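Local coordinates for superoxide dismutase (Anaplasma phagocytophilum, PDB 3JS4), which probably disposes of toxic superoxide radicals by dismuting them to molecular oxygen and hydrogen peroxide at a bound iron(III) ion, at residues A[59-62]-A[63-66]; A[101-104]-A[105-109]. All blocks are in the same frame, centred on the assembly; numbering follows the deposited sequence.

Contact 1 (A[59-62]-A[63-66]); sequences KLVV and GTEF
Val-61 offers its carbonyl oxygen to both the backbone and the side chain of Thr-64, closing a type II beta turn that runs from Val-61 to Thr-64 where helix 39-60 gives way to loop. Thr-64 N donates to Val-61 O at 3.0 Å, and the N-H...O angle of 151° marks a fairly straight bond. The hydroxyl donates to the same oxygen, Thr-64 OG1 to Val-61 O being 2.6 Å. Both donors come from the same face of the carbonyl, out of its plane. With chi1 at 69°, the hydroxyl of Thr-64 is placed between its own N and carbonyl carbon, which brings OG1 to Val-61 O. Thr-64 OG1 is also an acceptor, from Phe-66 N over 3.2 Å, which makes an ST turn that starts on the last residue of the beta turn.

Val-62 is the second residue of the beta turn; its CG1 lies against Gly-63 N at 3.4 Å while the side chain leads away. Gly-63 occupies the third position with a positive phi of 82°, as expected for type II. Its amide is held by Glu-67 OE1. The buried side chains of Val-61 and Phe-66 cross at about a right angle, CG1 of Val-61 lying 3.9 Å from CB of Phe-66, while the phenyl ring continues toward Ile-77, Lys-80 and Ile-91 of the neighbouring helices. Two turns thus share Thr-64, and its OG1, donor to Val-61 O and acceptor from Phe-66 N, is occupied on both counts, which fixes the rotation of the hydroxyl.

Contact 2 (A[101-104]-A[105-109]); sequences HDFY and WQSMK. With FE (Fe (III) ion), chain E.
Tyr-104 lays one face of its ring under the methyl of Met-108, a Met-aromatic contact where helix 89-106 runs out into loop, in the alpha-hairpin domain of the iron/manganese superoxide dismutase fold. Met-108 CE is 3.6 Å from the ring centroid of Tyr-104 and only 16° off the ring normal, which identifies a CH-pi contact; the sulfur stands more obliquely. The bend at chi3 of Met-108 (-75°) carries the methyl over the ring. Trp-105 also meets this ring, CE2 of Tyr-104 to CZ3 of Trp-105 being 3.6 Å, with the planes inclined at 46°. Beyond the segments, Tyr-104 OH bonds to Tyr-203 OH and Trp-105 NE1 to His-50 ND1.

One turn earlier, His-101 NE2 binds the iron at 2.2 Å, alongside His-45, Asp-186, His-190 and a water. ND1 of His-101 is hydrogen-bonded to Gln-97 O, so both ring nitrogens are engaged, and the carbonyl of His-101 receives the helical bond from Trp-105 N. At the helix end Ser-107 turns back: its weak amide bonds go to the carbonyls of Phe-103 and Tyr-104, and Ser-107 OG donates to Phe-103 O at 2.7 Å from above the carbonyl plane.

Contact 1 comes first along the chain and closes before contact 2 opens; their centres are about 26 Å apart and their nearest atoms about 14 Å, so the two do not touch. Both belong to the alpha-hairpin domain. The 59-66 region ends helix 39-60 at the periphery, about 25 Å from the centre of the chain to the centre of the contact, whereas 101-109 ends helix 89-106 about 6 Å from it. The same two helices relate them: Leu-60 and Phe-66 pack on the early part of helix 89-106, and His-45 of helix 39-60 joins His-101 at the iron. Contact 1 thus lies at a distal turn, and contact 2 at the metal centre.

Contact 1 (A[59-62]-A[63-66])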
ATOM      1  N   LYS A  59      22.416   0.873  -2.318  1.00 10.13           N
ATOM      2  CA  LYS A  59      23.648   0.475  -1.611  1.00 11.33           C
ATOM      3  C   LYS A  59      23.760  -1.033  -1.373  1.00 11.42           C
ATOM      4  O   LYS A  59      24.849  -1.598  -1.530  1.00 10.41           O
ATOM      5  CB  LYS A  59      23.812   1.215  -0.275  1.00 11.65           C
ATOM      6  CG  LYS A  59      24.165   2.717  -0.416  1.00 15.38           C
ATOM      7  CD  LYS A  59      24.371   3.375   0.941  1.00 19.57           C
ATOM      8  CE  LYS A  59      23.045   3.506   1.674  1.00 23.30           C
ATOM      9  NZ  LYS A  59      23.211   3.943   3.100  1.00 26.66           N
ATOM     10  N   LEU A  60      22.643  -1.667  -0.999  1.00 11.02           N
ATOM     11  CA  LEU A  60      22.609  -3.111  -0.674  1.00 11.49           C
ATOM     12  C   LEU A  60      22.772  -4.092  -1.838  1.00 12.07           C
ATOM     13  O   LEU A  60      23.353  -5.162  -1.647  1.00 12.04           O
ATOM     14  CB  LEU A  60      21.319  -3.500   0.080  1.00 10.37           C
ATOM     15  CG  LEU A  60      21.059  -2.888   1.456  1.00 11.43           C
ATOM     16  CD1 LEU A  60      19.636  -3.249   1.921  1.00  7.70           C
ATOM     17  CD2 LEU A  60      22.116  -3.278   2.510  1.00 12.05           C
ATOM     18  N   VAL A  61      22.230  -3.761  -3.015  1.00 12.22           N
ATOM     19  CA  VAL A  61      22.243  -4.695  -4.165  1.00 12.37           C
ATOM     20  C   VAL A  61      23.599  -4.855  -4.866  1.00 13.15           C
ATOM     21  O   VAL A  61      23.733  -5.728  -5.724  1.00 12.73           O
ATOM     22  CB  VAL A  61      21.150  -4.375  -5.217  1.00 12.49           C
ATOM     23  CG1 VAL A  61      19.790  -4.399  -4.569  1.00 10.97           C
ATOM     24  CG2 VAL A  61      21.417  -3.023  -5.962  1.00 10.48           C
ATOM     25  N   VAL A  62      24.585  -4.036  -4.499  1.00 13.68           N
ATOM     26  CA  VAL A  62      25.914  -4.082  -5.133  1.00 14.84           C
ATOM     27  C   VAL A  62      26.542  -5.454  -4.946  1.00 15.35           C
ATOM     28  O   VAL A  62      26.621  -5.933  -3.833  1.00 15.40           O
ATOM     29  CB  VAL A  62      26.862  -2.965  -4.582  1.00 14.73           C
ATOM     30  CG1 VAL A  62      28.333  -3.181  -5.032  1.00 15.62           C
ATOM     31  CG2 VAL A  62      26.370  -1.583  -5.040  1.00 15.08           C
ATOM     32  N   GLY A  63      26.956  -6.092  -6.042  1.00 16.45           N
ATOM     33  CA  GLY A  63      27.589  -7.421  -5.988  1.00 17.39           C
ATOM     34  C   GLY A  63      26.598  -8.583  -5.894  1.00 18.56           C
ATOM     35  O   GLY A  63      27.000  -9.748  -5.729  1.00 18.72           O
ATOM     36  N   THR A  64      25.303  -8.286  -5.994  1.00 17.91           N
ATOM     37  CA  THR A  64      24.287  -9.336  -5.923  1.00 17.89           C
ATOM     38  C   THR A  64      23.623  -9.515  -7.277  1.00 18.14           C
ATOM     39  O   THR A  64      23.836  -8.717  -8.188  1.00 17.40           O
ATOM     40  CB  THR A  64      23.194  -9.017  -4.877  1.00 17.68           C
ATOM     41  OG1 THR A  64      22.396  -7.915  -5.333  1.00 16.07           O
ATOM     42  CG2 THR A  64      23.797  -8.687  -3.525  1.00 17.46           C
ATOM     43  N   GLU A  65      22.774 -10.533  -7.388  1.00 18.77           N
ATOM     44  CA  GLU A  65      22.008 -10.776  -8.613  1.00 19.58           C
ATOM     45  C   GLU A  65      21.073  -9.619  -8.972  1.00 19.36           C
ATOM     46  O   GLU A  65      20.586  -9.535 -10.106  1.00 19.64           O
ATOM     47  CB  GLU A  65      21.205 -12.080  -8.493  1.00 19.99           C
ATOM     48  CG  GLU A  65      20.132 -12.017  -7.434  1.00 22.86           C
ATOM     49  CD  GLU A  65      19.458 -13.347  -7.192  1.00 26.10           C
ATOM     50  OE1 GLU A  65      19.716 -13.945  -6.130  1.00 26.94           O
ATOM     51  OE2 GLU A  65      18.675 -13.783  -8.058  1.00 27.24           O
ATOM     52  N   PHE A  66      20.816  -8.729  -8.015  1.00 18.72           N
ATOM     53  CA  PHE A  66      19.903  -7.613  -8.255  1.00 18.29           C
ATOM     54  C   PHE A  66      20.577  -6.312  -8.719  1.00 18.49           C
ATOM     55  O   PHE A  66      19.880  -5.366  -9.086  1.00 18.57           O
ATOM     56  CB  PHE A  66      19.012  -7.351  -7.032  1.00 17.73           C
ATOM     57  CG  PHE A  66      18.450  -8.595  -6.400  1.00 16.57           C
ATOM     58  CD1 PHE A  66      17.517  -9.387  -7.079  1.00 15.45           C
ATOM     59  CD2 PHE A  66      18.837  -8.968  -5.115  1.00 14.19           C
ATOM     60  CE1 PHE A  66      16.964 -10.534  -6.468  1.00 16.13           C
ATOM     61  CE2 PHE A  66      18.305 -10.114  -4.506  1.00 13.99           C
ATOM     62  CZ  PHE A  66      17.370 -10.899  -5.177  1.00 14.02           C
TER

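Contact 2 (A[101-104]-A[105-109])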
ATOM      1  N   HIS A 101       5.189   1.599  -0.751  1.00  5.52           N
ATOM      2  CA  HIS A 101       4.947   3.048  -0.810  1.00  6.04           C
ATOM      3  C   HIS A 101       4.471   3.487  -2.204  1.00  6.30           C
ATOM      4  O   HIS A 101       3.567   4.318  -2.310  1.00  5.98           O
ATOM      5  CB  HIS A 101       6.190   3.840  -0.360  1.00  5.30           C
ATOM      6  CG  HIS A 101       6.386   3.825   1.125  1.00  6.04           C
ATOM      7  ND1 HIS A 101       7.032   2.789   1.776  1.00  6.74           N
ATOM      8  CD2 HIS A 101       5.961   4.675   2.094  1.00  4.94           C
ATOM      9  CE1 HIS A 101       7.042   3.034   3.078  1.00  6.94           C
ATOM     10  NE2 HIS A 101       6.375   4.155   3.303  1.00  2.48           N
ATOM     11  N   ASP A 102       5.049   2.918  -3.264  1.00  6.43           N
ATOM     12  CA  ASP A 102       4.597   3.261  -4.624  1.00  7.41           C
ATOM     13  C   ASP A 102       3.092   2.935  -4.693  1.00  7.00           C
ATOM     14  O   ASP A 102       2.296   3.726  -5.215  1.00  6.59           O
ATOM     15  CB  ASP A 102       5.333   2.463  -5.732  1.00  6.93           C
ATOM     16  CG  ASP A 102       6.781   2.921  -5.989  1.00  9.59           C
ATOM     17  OD1 ASP A 102       7.225   4.005  -5.552  1.00 10.21           O
ATOM     18  OD2 ASP A 102       7.501   2.160  -6.677  1.00 10.83           O
ATOM     19  N   PHE A 103       2.709   1.774  -4.169  1.00  6.72           N
ATOM     20  CA  PHE A 103       1.317   1.311  -4.214  1.00  7.01           C
ATOM     21  C   PHE A 103       0.426   2.230  -3.377  1.00  7.30           C
ATOM     22  O   PHE A 103      -0.716   2.544  -3.761  1.00  7.02           O
ATOM     23  CB  PHE A 103       1.222  -0.119  -3.646  1.00  7.13           C
ATOM     24  CG  PHE A 103       0.060  -0.923  -4.199  1.00  7.62           C
ATOM     25  CD1 PHE A 103       0.070  -1.358  -5.517  1.00  7.21           C
ATOM     26  CD2 PHE A 103      -1.028  -1.252  -3.393  1.00  5.64           C
ATOM     27  CE1 PHE A 103      -0.999  -2.097  -6.041  1.00 10.08           C
ATOM     28  CE2 PHE A 103      -2.087  -1.994  -3.892  1.00  7.70           C
ATOM     29  CZ  PHE A 103      -2.069  -2.434  -5.224  1.00  9.86           C
ATOM     30  N   TYR A 104       0.955   2.656  -2.225  1.00  6.53           N
ATOM     31  CA  TYR A 104       0.214   3.522  -1.305  1.00  6.15           C
ATOM     32  C   TYR A 104      -0.119   4.850  -1.982  1.00  6.75           C
ATOM     33  O   TYR A 104      -1.250   5.342  -1.863  1.00  6.72           O
ATOM     34  CB  TYR A 104       1.089   3.775  -0.082  1.00  5.55           C
ATOM     35  CG  TYR A 104       0.608   4.759   0.954  1.00  5.80           C
ATOM     36  CD1 TYR A 104      -0.629   4.607   1.588  1.00  6.34           C
ATOM     37  CD2 TYR A 104       1.445   5.810   1.368  1.00  2.31           C
ATOM     38  CE1 TYR A 104      -1.036   5.494   2.587  1.00  5.03           C
ATOM     39  CE2 TYR A 104       1.060   6.688   2.369  1.00  5.30           C
ATOM     40  CZ  TYR A 104      -0.172   6.525   2.980  1.00  4.90           C
ATOM     41  OH  TYR A 104      -0.548   7.409   3.945  1.00  5.16           O
ATOM     42  N   TRP A 105       0.865   5.471  -2.645  1.00  6.05           N
ATOM     43  CA  TRP A 105       0.575   6.757  -3.273  1.00  6.00           C
ATOM     44  C   TRP A 105      -0.488   6.639  -4.352  1.00  6.48           C
ATOM     45  O   TRP A 105      -1.307   7.559  -4.515  1.00  5.49           O
ATOM     46  CB  TRP A 105       1.843   7.456  -3.830  1.00  6.12           C
ATOM     47  CG  TRP A 105       2.972   7.583  -2.819  1.00  5.96           C
ATOM     48  CD1 TRP A 105       4.250   7.106  -2.952  1.00  5.58           C
ATOM     49  CD2 TRP A 105       2.916   8.224  -1.539  1.00  6.01           C
ATOM     50  NE1 TRP A 105       4.987   7.417  -1.841  1.00  5.15           N
ATOM     51  CE2 TRP A 105       4.205   8.112  -0.962  1.00  6.46           C
ATOM     52  CE3 TRP A 105       1.910   8.924  -0.838  1.00  5.46           C
ATOM     53  CZ2 TRP A 105       4.516   8.645   0.295  1.00  6.26           C
ATOM     54  CZ3 TRP A 105       2.208   9.439   0.418  1.00  6.06           C
ATOM     55  CH2 TRP A 105       3.509   9.290   0.977  1.00  5.20           C
ATOM     56  N   GLN A 106      -0.460   5.542  -5.119  1.00  6.91           N
ATOM     57  CA  GLN A 106      -1.473   5.315  -6.152  1.00  8.46           C
ATOM     58  C   GLN A 106      -2.862   5.003  -5.569  1.00  8.03           C
ATOM     59  O   GLN A 106      -3.881   5.154  -6.264  1.00  8.68           O
ATOM     60  CB  GLN A 106      -1.039   4.170  -7.084  1.00  9.22           C
ATOM     61  CG  GLN A 106       0.334   4.358  -7.692  1.00 12.55           C
ATOM     62  CD  GLN A 106       0.747   3.188  -8.560  1.00 19.53           C
ATOM     63  OE1 GLN A 106       1.497   2.300  -8.118  1.00 23.83           O
ATOM     64  NE2 GLN A 106       0.250   3.161  -9.798  1.00 20.47           N
ATOM     65  N   SER A 107      -2.881   4.581  -4.304  1.00  7.33           N
ATOM     66  CA  SER A 107      -4.086   4.195  -3.582  1.00  7.05           C
ATOM     67  C   SER A 107      -4.853   5.407  -3.030  1.00  7.07           C
ATOM     68  O   SER A 107      -5.850   5.254  -2.330  1.00  7.64           O
ATOM     69  CB  SER A 107      -3.709   3.240  -2.440  1.00  6.23           C
ATOM     70  OG  SER A 107      -3.265   1.976  -2.968  1.00  8.31           O
ATOM     71  N   MET A 108      -4.377   6.611  -3.324  1.00  7.14           N
ATOM     72  CA  MET A 108      -5.030   7.819  -2.847  1.00  6.81           C
ATOM     73  C   MET A 108      -5.067   8.800  -4.015  1.00  7.39           C
ATOM     74  O   MET A 108      -4.323   8.641  -4.975  1.00  6.39           O
ATOM     75  CB  MET A 108      -4.243   8.437  -1.683  1.00  6.48           C
ATOM     76  CG  MET A 108      -4.023   7.498  -0.473  1.00  6.49           C
ATOM     77  SD  MET A 108      -3.193   8.283   0.930  1.00  7.88           S
ATOM     78  CE  MET A 108      -1.479   8.363   0.349  1.00  7.41           C
ATOM     79  N   LYS A 109      -5.951   9.795  -3.923  1.00  8.23           N
ATOM     80  CA  LYS A 109      -5.969  10.932  -4.850  1.00  8.54           C
ATOM     81  C   LYS A 109      -6.574  12.149  -4.155  1.00  8.74           C
ATOM     82  O   LYS A 109      -7.268  12.003  -3.147  1.00  8.00           O
ATOM     83  CB  LYS A 109      -6.757  10.598  -6.128  1.00  8.69           C
ATOM     84  CG  LYS A 109      -8.253  10.286  -5.932  1.00  9.39           C
ATOM     85  CD  LYS A 109      -8.936  10.152  -7.301  1.00 10.24           C
ATOM     86  CE  LYS A 109     -10.439   9.956  -7.153  1.00 11.62           C
ATOM     87  NZ  LYS A 109     -11.088  10.046  -8.470  1.00 14.06           N
TER
HETATM   88 FE    FE E 207       5.484   4.646   5.260  1.00 15.35          FE
HETATM   89  O   HOH W   1       5.879   2.528   5.907  1.00  9.76           O